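Local atomic coordinates of terminase, small subunit (Thermus phage G20c, PDB entry 6EJQ), a protein that probably recognises the packaging initiation site of the viral DNA and regulates the ATPase of the large terminase subunit, working as a ring of nine copies. Residues V12-S23 and E39-R50; N86-M94 and H101-P112. One frame throughout, in Å; residues are numbered along the deposited sequence. Where two conformers were deposited one is given.

Contact 1: V12-S23 and E39-R50; sequences VLKLYLLGFDPS and EEEVLHVLAEAR
Leu46 sets its forked end among Val12, Leu13 and Tyr16 of the first helix and Pro22 at the start of the next, a knob in a hole. Its CD2 presses on CB of Tyr16 at 3.4 Å, while CD1 lies obliquely against the CD1 side of the tyrosine ring. Val12 works beside it: with CG1 anti to the backbone N (chi1 165°), that one methyl reaches Val45 CG1 at 3.6 Å and also meets Leu46 CD2 and Val42 CG1. At one end Leu13 CD1 closes on Ala49 CB. At the other, Pro22 is a second knob, set among Glu39, Val42, Leu43 and Leu46, its CG 3.9 Å from Leu43 CD2. Arg50, extended as far as NE, brings NH2 to 3.3 Å from Tyr16 OH, with guanidinium and ring planes almost perpendicular at 86°.

Helix 12-17 crosses helix 39-50 at -91°, and a Schellman motif at Gly19 ends the former before Pro22 starts the next helix. This N-terminal domain belongs to the helix-turn-helix clan, and the packing joins all three of its helices; Val12 and Tyr16 also touch helix 22-33. Nearby, Asp21 forms a salt bridge with Lys78 of a neighbouring subunit. Branched aliphatic groups dominate the interface, which implies that shape and exclusion of water hold the helices together, with polar groups kept to the margins.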
loop_
_atom_site.group_PDB
_atom_site.type_symbol
_atom_site.label_atom_id
_atom_site.label_comp_id
_atom_site.label_asym_id
_atom_site.label_seq_id
_atom_site.Cartn_x
_atom_site.Cartn_y
_atom_site.Cartn_z
ATOM N N VAL B 12 -26.816 18.240 23.882
ATOM C CA VAL B 12 -25.750 19.187 24.231
ATOM C C VAL B 12 -24.402 18.551 23.920
ATOM O O VAL B 12 -23.559 19.161 23.263
ATOM C CB VAL B 12 -25.787 19.587 25.728
ATOM C CG1 VAL B 12 -24.490 20.273 26.178
ATOM C CG2 VAL B 12 -26.968 20.502 26.005
ATOM N N LEU B 13 -24.212 17.339 24.432
ATOM C CA LEU B 13 -22.992 16.559 24.216
ATOM C C LEU B 13 -22.748 16.271 22.725
ATOM O O LEU B 13 -21.631 16.436 22.239
ATOM C CB LEU B 13 -23.068 15.237 24.995
ATOM C CG LEU B 13 -21.873 14.284 24.930
ATOM C CD1 LEU B 13 -20.603 14.962 25.415
ATOM C CD2 LEU B 13 -22.167 13.054 25.763
ATOM N N LYS B 14 -23.800 15.865 22.017
ATOM C CA LYS B 14 -23.722 15.570 20.593
ATOM C C LYS B 14 -23.206 16.769 19.817
ATOM O O LYS B 14 -22.242 16.650 19.067
ATOM C CB LYS B 14 -25.085 15.161 20.041
ATOM C CG LYS B 14 -25.053 14.713 18.590
ATOM C CD LYS B 14 -26.442 14.378 18.069
ATOM C CE LYS B 14 -26.395 14.020 16.593
ATOM N NZ LYS B 14 -27.739 13.975 15.951
ATOM N N LEU B 15 -23.840 17.923 20.005
ATOM C CA LEU B 15 -23.471 19.118 19.253
ATOM C C LEU B 15 -22.045 19.550 19.579
ATOM O O LEU B 15 -21.309 19.968 18.688
ATOM C CB LEU B 15 -24.452 20.256 19.507
ATOM C CG LEU B 15 -25.879 20.043 19.001
ATOM C CD1 LEU B 15 -26.775 21.178 19.487
ATOM C CD2 LEU B 15 -25.927 19.937 17.486
ATOM N N TYR B 16 -21.655 19.430 20.845
ATOM C CA TYR B 16 -20.278 19.677 21.230
ATOM C C TYR B 16 -19.305 18.758 20.460
ATOM O O TYR B 16 -18.295 19.229 19.947
ATOM C CB TYR B 16 -20.077 19.516 22.739
ATOM C CG TYR B 16 -18.631 19.674 23.128
ATOM C CD1 TYR B 16 -18.022 20.932 23.118
ATOM C CD2 TYR B 16 -17.851 18.563 23.459
ATOM C CE1 TYR B 16 -16.682 21.084 23.452
ATOM C CE2 TYR B 16 -16.511 18.700 23.785
ATOM C CZ TYR B 16 -15.930 19.958 23.778
ATOM O OH TYR B 16 -14.598 20.084 24.111
ATOM N N LEU B 17 -19.630 17.468 20.370
ATOM C CA LEU B 17 -18.771 16.483 19.708
ATOM C C LEU B 17 -18.762 16.609 18.184
ATOM O O LEU B 17 -17.847 16.101 17.524
ATOM C CB LEU B 17 -19.160 15.058 20.130
ATOM C CG LEU B 17 -18.873 14.690 21.588
ATOM C CD1 LEU B 17 -19.336 13.275 21.883
ATOM C CD2 LEU B 17 -17.401 14.839 21.935
ATOM N N LEU B 18 -19.769 17.283 17.636
ATOM C CA LEU B 18 -19.793 17.664 16.227
ATOM C C LEU B 18 -19.133 19.022 15.938
ATOM O O LEU B 18 -19.162 19.486 14.796
ATOM C CB LEU B 18 -21.231 17.637 15.694
ATOM C CG LEU B 18 -21.895 16.253 15.699
ATOM C CD1 LEU B 18 -23.351 16.359 15.270
ATOM C CD2 LEU B 18 -21.142 15.266 14.808
ATOM N N GLY B 19 -18.536 19.650 16.951
ATOM C CA GLY B 19 -17.742 20.868 16.766
ATOM C C GLY B 19 -18.470 22.200 16.904
ATOM O O GLY B 19 -17.917 23.248 16.525
ATOM N N PHE B 20 -19.694 22.182 17.439
ATOM C CA PHE B 20 -20.430 23.423 17.706
ATOM C C PHE B 20 -19.891 24.006 18.997
ATOM O O PHE B 20 -19.598 23.253 19.932
ATOM C CB PHE B 20 -21.941 23.165 17.804
ATOM C CG PHE B 20 -22.581 22.797 16.491
ATOM C CD1 PHE B 20 -22.614 21.478 16.053
ATOM C CD2 PHE B 20 -23.131 23.773 15.678
ATOM C CE1 PHE B 20 -23.193 21.140 14.836
ATOM C CE2 PHE B 20 -23.716 23.445 14.460
ATOM C CZ PHE B 20 -23.747 22.127 14.037
ATOM N N ASP B 21 -19.742 25.335 19.042
ATOM C CA ASP B 21 -19.290 26.052 20.260
ATOM C C ASP B 21 -20.389 26.053 21.317
ATOM O O ASP B 21 -21.553 26.086 20.957
ATOM C CB ASP B 21 -18.959 27.525 19.966
ATOM C CG ASP B 21 -17.810 27.692 18.996
ATOM O OD1 ASP B 21 -16.713 27.165 19.283
ATOM O OD2 ASP B 21 -18.009 28.360 17.954
ATOM N N PRO B 22 -20.027 26.059 22.617
ATOM C CA PRO B 22 -21.046 26.139 23.667
ATOM C C PRO B 22 -22.104 27.232 23.478
ATOM O O PRO B 22 -23.274 26.979 23.737
ATOM C CB PRO B 22 -20.218 26.384 24.930
ATOM C CG PRO B 22 -18.950 25.642 24.665
ATOM C CD PRO B 22 -18.682 25.863 23.198
ATOM N N SER B 23 -21.705 28.414 23.006
ATOM C CA SER B 23 -22.655 29.511 22.762
ATOM C C SER B 23 -23.661 29.179 21.662
ATOM O O SER B 23 -24.838 29.508 21.786
ATOM C CB SER B 23 -21.925 30.815 22.416
ATOM O OG SER B 23 -21.180 30.686 21.212
ATOM N N GLU B 39 -24.764 29.982 27.758
ATOM C CA GLU B 39 -23.430 29.376 27.644
ATOM C C GLU B 39 -23.061 28.619 28.917
ATOM O O GLU B 39 -22.641 27.466 28.849
ATOM C CB GLU B 39 -22.339 30.435 27.384
ATOM C CG GLU B 39 -21.723 30.433 25.989
ATOM C CD GLU B 39 -20.270 30.909 25.991
ATOM O OE1 GLU B 39 -19.380 30.117 26.371
ATOM O OE2 GLU B 39 -20.014 32.074 25.616
ATOM N N GLU B 40 -23.236 29.275 30.066
ATOM C CA GLU B 40 -22.770 28.751 31.361
ATOM C C GLU B 40 -23.445 27.443 31.732
ATOM O O GLU B 40 -22.798 26.556 32.272
ATOM C CB GLU B 40 -22.950 29.776 32.503
ATOM C CG GLU B 40 -21.807 30.783 32.639
ATOM C CD GLU B 40 -21.596 31.646 31.394
ATOM O OE1 GLU B 40 -20.419 31.926 31.065
ATOM O OE2 GLU B 40 -22.594 32.038 30.733
ATOM N N GLU B 41 -24.739 27.328 31.441
ATOM C CA GLU B 41 -25.451 26.077 31.663
ATOM C C GLU B 41 -24.893 24.975 30.755
ATOM O O GLU B 41 -24.660 23.873 31.219
ATOM C CB GLU B 41 -26.952 26.237 31.442
ATOM C CG GLU B 41 -27.750 25.038 31.941
ATOM C CD GLU B 41 -29.199 25.072 31.524
ATOM O OE1 GLU B 41 -29.728 26.179 31.337
ATOM O OE2 GLU B 41 -29.819 23.992 31.385
ATOM N N VAL B 42 -24.677 25.288 29.479
ATOM C CA VAL B 42 -24.154 24.319 28.509
ATOM C C VAL B 42 -22.799 23.802 28.968
ATOM O O VAL B 42 -22.550 22.600 28.914
ATOM C CB VAL B 42 -24.092 24.898 27.067
ATOM C CG1 VAL B 42 -23.242 24.028 26.144
ATOM C CG2 VAL B 42 -25.493 25.028 26.496
ATOM N N LEU B 43 -21.953 24.708 29.446
ATOM C CA LEU B 43 -20.631 24.353 29.978
ATOM C C LEU B 43 -20.709 23.400 31.163
ATOM O O LEU B 43 -19.920 22.461 31.252
ATOM C CB LEU B 43 -19.840 25.611 30.372
ATOM C CG LEU B 43 -19.259 26.427 29.217
ATOM C CD1 LEU B 43 -18.709 27.746 29.738
ATOM C CD2 LEU B 43 -18.170 25.652 28.481
ATOM N N HIS B 44 -21.654 23.650 32.066
ATOM C CA HIS B 44 -21.887 22.760 33.213
ATOM C C HIS B 44 -22.390 21.401 32.758
ATOM O O HIS B 44 -22.012 20.385 33.320
ATOM C CB HIS B 44 -22.880 23.381 34.215
ATOM C CG HIS B 44 -22.280 24.452 35.071
ATOM N ND1 HIS B 44 -21.236 24.208 35.937
ATOM C CD2 HIS B 44 -22.576 25.766 35.198
ATOM C CE1 HIS B 44 -20.911 25.329 36.557
ATOM N NE2 HIS B 44 -21.706 26.290 36.123
ATOM N N VAL B 45 -23.249 21.393 31.745
ATOM C CA VAL B 45 -23.787 20.154 31.197
ATOM C C VAL B 45 -22.665 19.334 30.559
ATOM O O VAL B 45 -22.587 18.124 30.784
ATOM C CB VAL B 45 -24.923 20.410 30.180
ATOM C CG1 VAL B 45 -25.340 19.123 29.472
ATOM C CG2 VAL B 45 -26.133 21.037 30.876
ATOM N N LEU B 46 -21.794 19.993 29.791
ATOM C CA LEU B 46 -20.652 19.302 29.191
ATOM C C LEU B 46 -19.699 18.758 30.249
ATOM O O LEU B 46 -19.242 17.622 30.136
ATOM C CB LEU B 46 -19.902 20.198 28.208
ATOM C CG LEU B 46 -20.661 20.554 26.933
ATOM C CD1 LEU B 46 -19.918 21.648 26.180
ATOM C CD2 LEU B 46 -20.874 19.351 26.031
ATOM N N ALA B 47 -19.443 19.554 31.287
ATOM C CA ALA B 47 -18.601 19.131 32.411
ATOM C C ALA B 47 -19.176 17.922 33.134
ATOM O O ALA B 47 -18.429 16.996 33.461
ATOM C CB ALA B 47 -18.385 20.278 33.389
ATOM N N GLU B 48 -20.489 17.926 33.377
ATOM C CA GLU B 48 -21.158 16.762 33.994
ATOM C C GLU B 48 -21.096 15.527 33.099
ATOM O O GLU B 48 -20.820 14.429 33.577
ATOM C CB GLU B 48 -22.628 17.058 34.340
ATOM C CG GLU B 48 -22.855 18.003 35.514
ATOM C CD GLU B 48 -22.217 17.543 36.817
ATOM O OE1 GLU B 48 -22.483 16.410 37.263
ATOM O OE2 GLU B 48 -21.448 18.333 37.400
ATOM N N ALA B 49 -21.367 15.713 31.810
ATOM C CA ALA B 49 -21.253 14.629 30.826
ATOM C C ALA B 49 -19.828 14.037 30.763
ATOM O O ALA B 49 -19.679 12.820 30.672
ATOM C CB ALA B 49 -21.702 15.099 29.450
ATOM N N ARG B 50 -18.800 14.887 30.840
ATOM C CA ARG B 50 -17.403 14.416 30.886
ATOM C C ARG B 50 -17.136 13.493 32.059
ATOM O O ARG B 50 -16.484 12.463 31.897
ATOM C CB ARG B 50 -16.405 15.578 30.922
ATOM C CG ARG B 50 -16.262 16.256 29.582
ATOM C CD ARG B 50 -15.080 17.200 29.497
ATOM N NE ARG B 50 -15.267 18.046 28.314
ATOM C CZ ARG B 50 -15.828 19.262 28.291
ATOM N NH1 ARG B 50 -16.242 19.881 29.406
ATOM N NH2 ARG B 50 -15.953 19.883 27.120
#

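Contact 2: N86-M94 and H101-P112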
loop_
_atom_site.group_PDB
_atom_site.type_symbol
_atom_site.label_atom_id
_atom_site.label_comp_id
_atom_site.label_asym_id
_atom_site.label_seq_id
_atom_site.Cartn_x
_atom_site.Cartn_y
_atom_site.Cartn_z
ATOM N N ASN B 86 -25.967 -11.532 -6.991
ATOM C CA ASN B 86 -26.299 -10.702 -8.153
ATOM C C ASN B 86 -25.105 -10.544 -9.085
ATOM O O ASN B 86 -25.258 -10.588 -10.301
ATOM C CB ASN B 86 -26.781 -9.315 -7.748
ATOM C CG ASN B 86 -27.261 -8.511 -8.940
ATOM O OD1 ASN B 86 -26.867 -7.359 -9.137
ATOM N ND2 ASN B 86 -28.100 -9.128 -9.759
ATOM N N MET B 87 -23.920 -10.373 -8.509
ATOM C CA MET B 87 -22.706 -10.204 -9.296
ATOM C C MET B 87 -22.409 -11.432 -10.139
ATOM O O MET B 87 -22.126 -11.303 -11.321
ATOM C CB MET B 87 -21.519 -9.879 -8.391
ATOM C CG MET B 87 -21.608 -8.506 -7.759
ATOM S SD MET B 87 -20.461 -8.325 -6.385
ATOM C CE MET B 87 -18.946 -8.017 -7.285
ATOM N N LEU B 88 -22.485 -12.609 -9.521
ATOM C CA LEU B 88 -22.345 -13.880 -10.226
ATOM C C LEU B 88 -23.371 -14.044 -11.329
ATOM O O LEU B 88 -23.037 -14.485 -12.427
ATOM C CB LEU B 88 -22.549 -15.071 -9.284
ATOM C CG LEU B 88 -21.359 -15.792 -8.699
ATOM C CD1 LEU B 88 -21.891 -17.035 -7.992
ATOM C CD2 LEU B 88 -20.331 -16.156 -9.771
ATOM N N ARG B 89 -24.627 -13.746 -10.997
ATOM C CA ARG B 89 -25.743 -13.865 -11.934
ATOM C C ARG B 89 -25.467 -13.031 -13.172
ATOM O O ARG B 89 -25.623 -13.498 -14.298
ATOM C CB ARG B 89 -27.039 -13.399 -11.262
ATOM C CG ARG B 89 -28.298 -13.573 -12.089
ATOM C CD ARG B 89 -29.553 -13.287 -11.276
ATOM N NE ARG B 89 -29.859 -11.849 -11.192
ATOM C CZ ARG B 89 -31.015 -11.260 -11.530
ATOM N NH1 ARG B 89 -32.054 -11.959 -11.995
ATOM N NH2 ARG B 89 -31.144 -9.939 -11.386
ATOM N N ASN B 90 -25.047 -11.794 -12.944
ATOM C CA ASN B 90 -24.693 -10.891 -14.026
ATOM C C ASN B 90 -23.498 -11.384 -14.832
ATOM O O ASN B 90 -23.547 -11.349 -16.059
ATOM C CB ASN B 90 -24.456 -9.486 -13.497
ATOM C CG ASN B 90 -25.750 -8.739 -13.272
ATOM O OD1 ASN B 90 -26.435 -8.392 -14.226
ATOM N ND2 ASN B 90 -26.095 -8.493 -12.012
ATOM N N TYR B 91 -22.451 -11.864 -14.157
ATOM C CA TYR B 91 -21.292 -12.417 -14.849
ATOM C C TYR B 91 -21.689 -13.585 -15.748
ATOM O O TYR B 91 -21.223 -13.676 -16.887
ATOM C CB TYR B 91 -20.199 -12.879 -13.882
ATOM C CG TYR B 91 -18.967 -13.405 -14.613
ATOM C CD1 TYR B 91 -18.062 -12.528 -15.188
ATOM C CD2 TYR B 91 -18.742 -14.771 -14.759
ATOM C CE1 TYR B 91 -16.957 -12.991 -15.871
ATOM C CE2 TYR B 91 -17.637 -15.248 -15.447
ATOM C CZ TYR B 91 -16.747 -14.351 -16.003
ATOM O OH TYR B 91 -15.641 -14.790 -16.697
ATOM N N ASN B 92 -22.516 -14.485 -15.230
ATOM C CA ASN B 92 -22.954 -15.654 -15.989
ATOM C C ASN B 92 -23.859 -15.259 -17.149
ATOM O O ASN B 92 -23.750 -15.830 -18.224
ATOM C CB ASN B 92 -23.641 -16.691 -15.083
ATOM C CG ASN B 92 -22.677 -17.341 -14.100
ATOM O OD1 ASN B 92 -21.463 -17.347 -14.311
ATOM N ND2 ASN B 92 -23.212 -17.874 -13.007
ATOM N N ALA B 93 -24.731 -14.278 -16.940
ATOM C CA ALA B 93 -25.577 -13.760 -18.012
ATOM C C ALA B 93 -24.732 -13.165 -19.136
ATOM O O ALA B 93 -24.994 -13.410 -20.307
ATOM C CB ALA B 93 -26.548 -12.717 -17.474
ATOM N N MET B 94 -23.712 -12.398 -18.758
ATOM C CA MET B 94 -22.773 -11.778 -19.705
ATOM C C MET B 94 -21.977 -12.816 -20.508
ATOM O O MET B 94 -21.731 -12.640 -21.692
ATOM C CB MET B 94 -21.794 -10.875 -18.939
ATOM C CG MET B 94 -21.182 -9.767 -19.771
ATOM S SD MET B 94 -22.291 -8.357 -19.901
ATOM C CE MET B 94 -21.197 -7.203 -20.727
ATOM N N HIS B 101 -32.155 -10.450 -17.822
ATOM C CA HIS B 101 -32.378 -11.647 -17.014
ATOM C C HIS B 101 -33.802 -12.167 -17.260
ATOM O O HIS B 101 -34.620 -11.461 -17.856
ATOM C CB HIS B 101 -32.131 -11.355 -15.525
ATOM C CG HIS B 101 -30.731 -10.914 -15.225
ATOM N ND1 HIS B 101 -29.663 -11.784 -15.230
ATOM C CD2 HIS B 101 -30.221 -9.690 -14.939
ATOM C CE1 HIS B 101 -28.557 -11.115 -14.954
ATOM N NE2 HIS B 101 -28.869 -9.845 -14.769
ATOM N N PRO B 102 -34.100 -13.408 -16.823
ATOM C CA PRO B 102 -35.476 -13.914 -16.915
ATOM C C PRO B 102 -36.541 -13.023 -16.249
ATOM O O PRO B 102 -37.677 -12.994 -16.715
ATOM C CB PRO B 102 -35.389 -15.280 -16.218
ATOM C CG PRO B 102 -33.988 -15.733 -16.464
ATOM C CD PRO B 102 -33.146 -14.478 -16.472
ATOM N N ASP B 103 -36.175 -12.296 -15.191
ATOM C CA ASP B 103 -37.105 -11.351 -14.531
ATOM C C ASP B 103 -37.273 -9.979 -15.222
ATOM O O ASP B 103 -37.944 -9.103 -14.675
ATOM C CB ASP B 103 -36.745 -11.168 -13.034
ATOM C CG ASP B 103 -35.377 -10.503 -12.802
ATOM O OD1 ASP B 103 -34.761 -9.972 -13.756
ATOM O OD2 ASP B 103 -34.916 -10.526 -11.639
ATOM N N GLY B 104 -36.669 -9.785 -16.395
ATOM C CA GLY B 104 -36.764 -8.516 -17.123
ATOM C C GLY B 104 -35.683 -7.484 -16.811
ATOM O O GLY B 104 -35.522 -6.528 -17.575
ATOM N N THR B 105 -34.930 -7.667 -15.716
ATOM C CA THR B 105 -33.938 -6.682 -15.295
ATOM C C THR B 105 -32.693 -6.748 -16.188
ATOM O O THR B 105 -32.362 -7.818 -16.705
ATOM C CB THR B 105 -33.538 -6.864 -13.816
ATOM O OG1 THR B 105 -32.941 -8.149 -13.607
ATOM C CG2 THR B 105 -34.752 -6.709 -12.904
ATOM N N PRO B 106 -32.006 -5.604 -16.387
ATOM C CA PRO B 106 -30.855 -5.586 -17.291
ATOM C C PRO B 106 -29.608 -6.280 -16.725
ATOM O O PRO B 106 -29.371 -6.248 -15.516
ATOM C CB PRO B 106 -30.581 -4.089 -17.471
ATOM C CG PRO B 106 -31.015 -3.487 -16.187
ATOM C CD PRO B 106 -32.191 -4.305 -15.716
ATOM N N VAL B 107 -28.840 -6.904 -17.615
ATOM C CA VAL B 107 -27.535 -7.464 -17.301
ATOM C C VAL B 107 -26.544 -6.305 -17.203
ATOM O O VAL B 107 -26.384 -5.543 -18.159
ATOM C CB VAL B 107 -27.078 -8.462 -18.382
ATOM C CG1 VAL B 107 -25.633 -8.888 -18.174
ATOM C CG2 VAL B 107 -27.983 -9.686 -18.384
ATOM N N ILE B 108 -25.902 -6.175 -16.040
ATOM C CA ILE B 108 -24.902 -5.139 -15.774
ATOM C C ILE B 108 -23.534 -5.809 -15.576
ATOM O O ILE B 108 -23.390 -6.694 -14.734
ATOM C CB ILE B 108 -25.305 -4.312 -14.534
ATOM C CG1 ILE B 108 -26.610 -3.549 -14.820
ATOM C CG2 ILE B 108 -24.186 -3.348 -14.119
ATOM C CD1 ILE B 108 -27.312 -3.033 -13.586
ATOM N N GLY B 109 -22.534 -5.367 -16.341
ATOM C CA GLY B 109 -21.213 -6.008 -16.376
ATOM C C GLY B 109 -20.503 -6.023 -15.034
ATOM O O GLY B 109 -20.651 -5.100 -14.238
ATOM N N VAL B 110 -19.769 -7.106 -14.782
ATOM C CA VAL B 110 -19.018 -7.312 -13.539
ATOM C C VAL B 110 -17.687 -7.969 -13.883
ATOM O O VAL B 110 -17.629 -8.842 -14.750
ATOM C CB VAL B 110 -19.772 -8.239 -12.553
ATOM C CG1 VAL B 110 -18.970 -8.428 -11.276
ATOM C CG2 VAL B 110 -21.136 -7.670 -12.224
ATOM N N ARG B 111 -16.630 -7.558 -13.189
ATOM C CA ARG B 111 -15.303 -8.124 -13.382
ATOM C C ARG B 111 -15.116 -9.306 -12.427
ATOM O O ARG B 111 -15.563 -9.236 -11.281
ATOM C CB ARG B 111 -14.235 -7.064 -13.125
ATOM C CG ARG B 111 -14.411 -5.824 -13.987
ATOM C CD ARG B 111 -13.150 -4.969 -14.070
ATOM N NE ARG B 111 -12.825 -4.342 -12.780
ATOM C CZ ARG B 111 -11.676 -4.458 -12.100
ATOM N NH1 ARG B 111 -10.646 -5.183 -12.553
ATOM N NH2 ARG B 111 -11.550 -3.821 -10.934
ATOM N N PRO B 112 -14.457 -10.398 -12.888
ATOM C CA PRO B 112 -14.100 -11.508 -11.993
ATOM C C PRO B 112 -13.378 -11.069 -10.712
ATOM O O PRO B 112 -13.674 -11.584 -9.632
ATOM C CB PRO B 112 -13.174 -12.363 -12.854
ATOM C CG PRO B 112 -13.635 -12.111 -14.252
ATOM C CD PRO B 112 -14.037 -10.667 -14.280
#
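The His101 ring is sandwiched: the Arg89 guanidinium lies on one face, Val107 CG2 on the other, and Asn90 OD1 meets its NE2 at the edge. Guanidinium and imidazole are nearly parallel, 12° apart with centres separated by 3.8 Å, so the guanidinium lies flat on the ring. The arginine reaches this place by leaving the helix with CG anti to the backbone N and then bending at chi3 (82°). At the guanidinium edge NH1 forms a salt bridge with Asp103 OD2 (3.2 Å), meeting the oxygen from above the carboxylate plane. NH2 gives a weak bond to Thr105 OG1, which lies obliquely to the group.

Asn90 OD1 is gripped twice, by His101 NE2 at 2.9 Å and by the backbone N of Ile108 at 2.9 Å, the two donors arriving from opposite faces of the amide. The amide's other end is tied to its own helix, ND2 donating to Asn86 O at 2.8 Å, which helps fix its rotation. Asp103 is positioned in turn by Thr105, whose backbone N and OG1 both donate to OD1.

Apolar contacts flank this polar centre. Ala93 CB packs tightly on Val107 CG2 (3.5 Å), Val110 lies over Met87, and Pro112 CG approaches Tyr91 CE1 at 3.8 Å. Met94 and Tyr91 also pack on a neighbouring subunit. Together the type I turn from His101 to Gly104, the Asx turn at Asp103 and the bonds to Asn90 form the ordered tip of a helical hairpin, where helix 59-95 turns back into helix 112-139.

Contacts 1 and 2 come in series along the chain, on opposite sides of its centre: their own centres are 51 Å apart and their nearest atoms about 32 Å. Contact 1 belongs to the N-terminal domain, built on helices 4-17, 22-33 and 39-53. Helix 59-95 follows, and contact 2 lies near its far end, where the loop turns back into helix 112-139. The long hairpin thus separates a compact domain from the loop at its tip. Both contacts reach the same second subunit, so both the N-terminal domain and the tip of the hairpin take part in subunit packing within the nine-membered ring, through which genomic DNA is probably translocated.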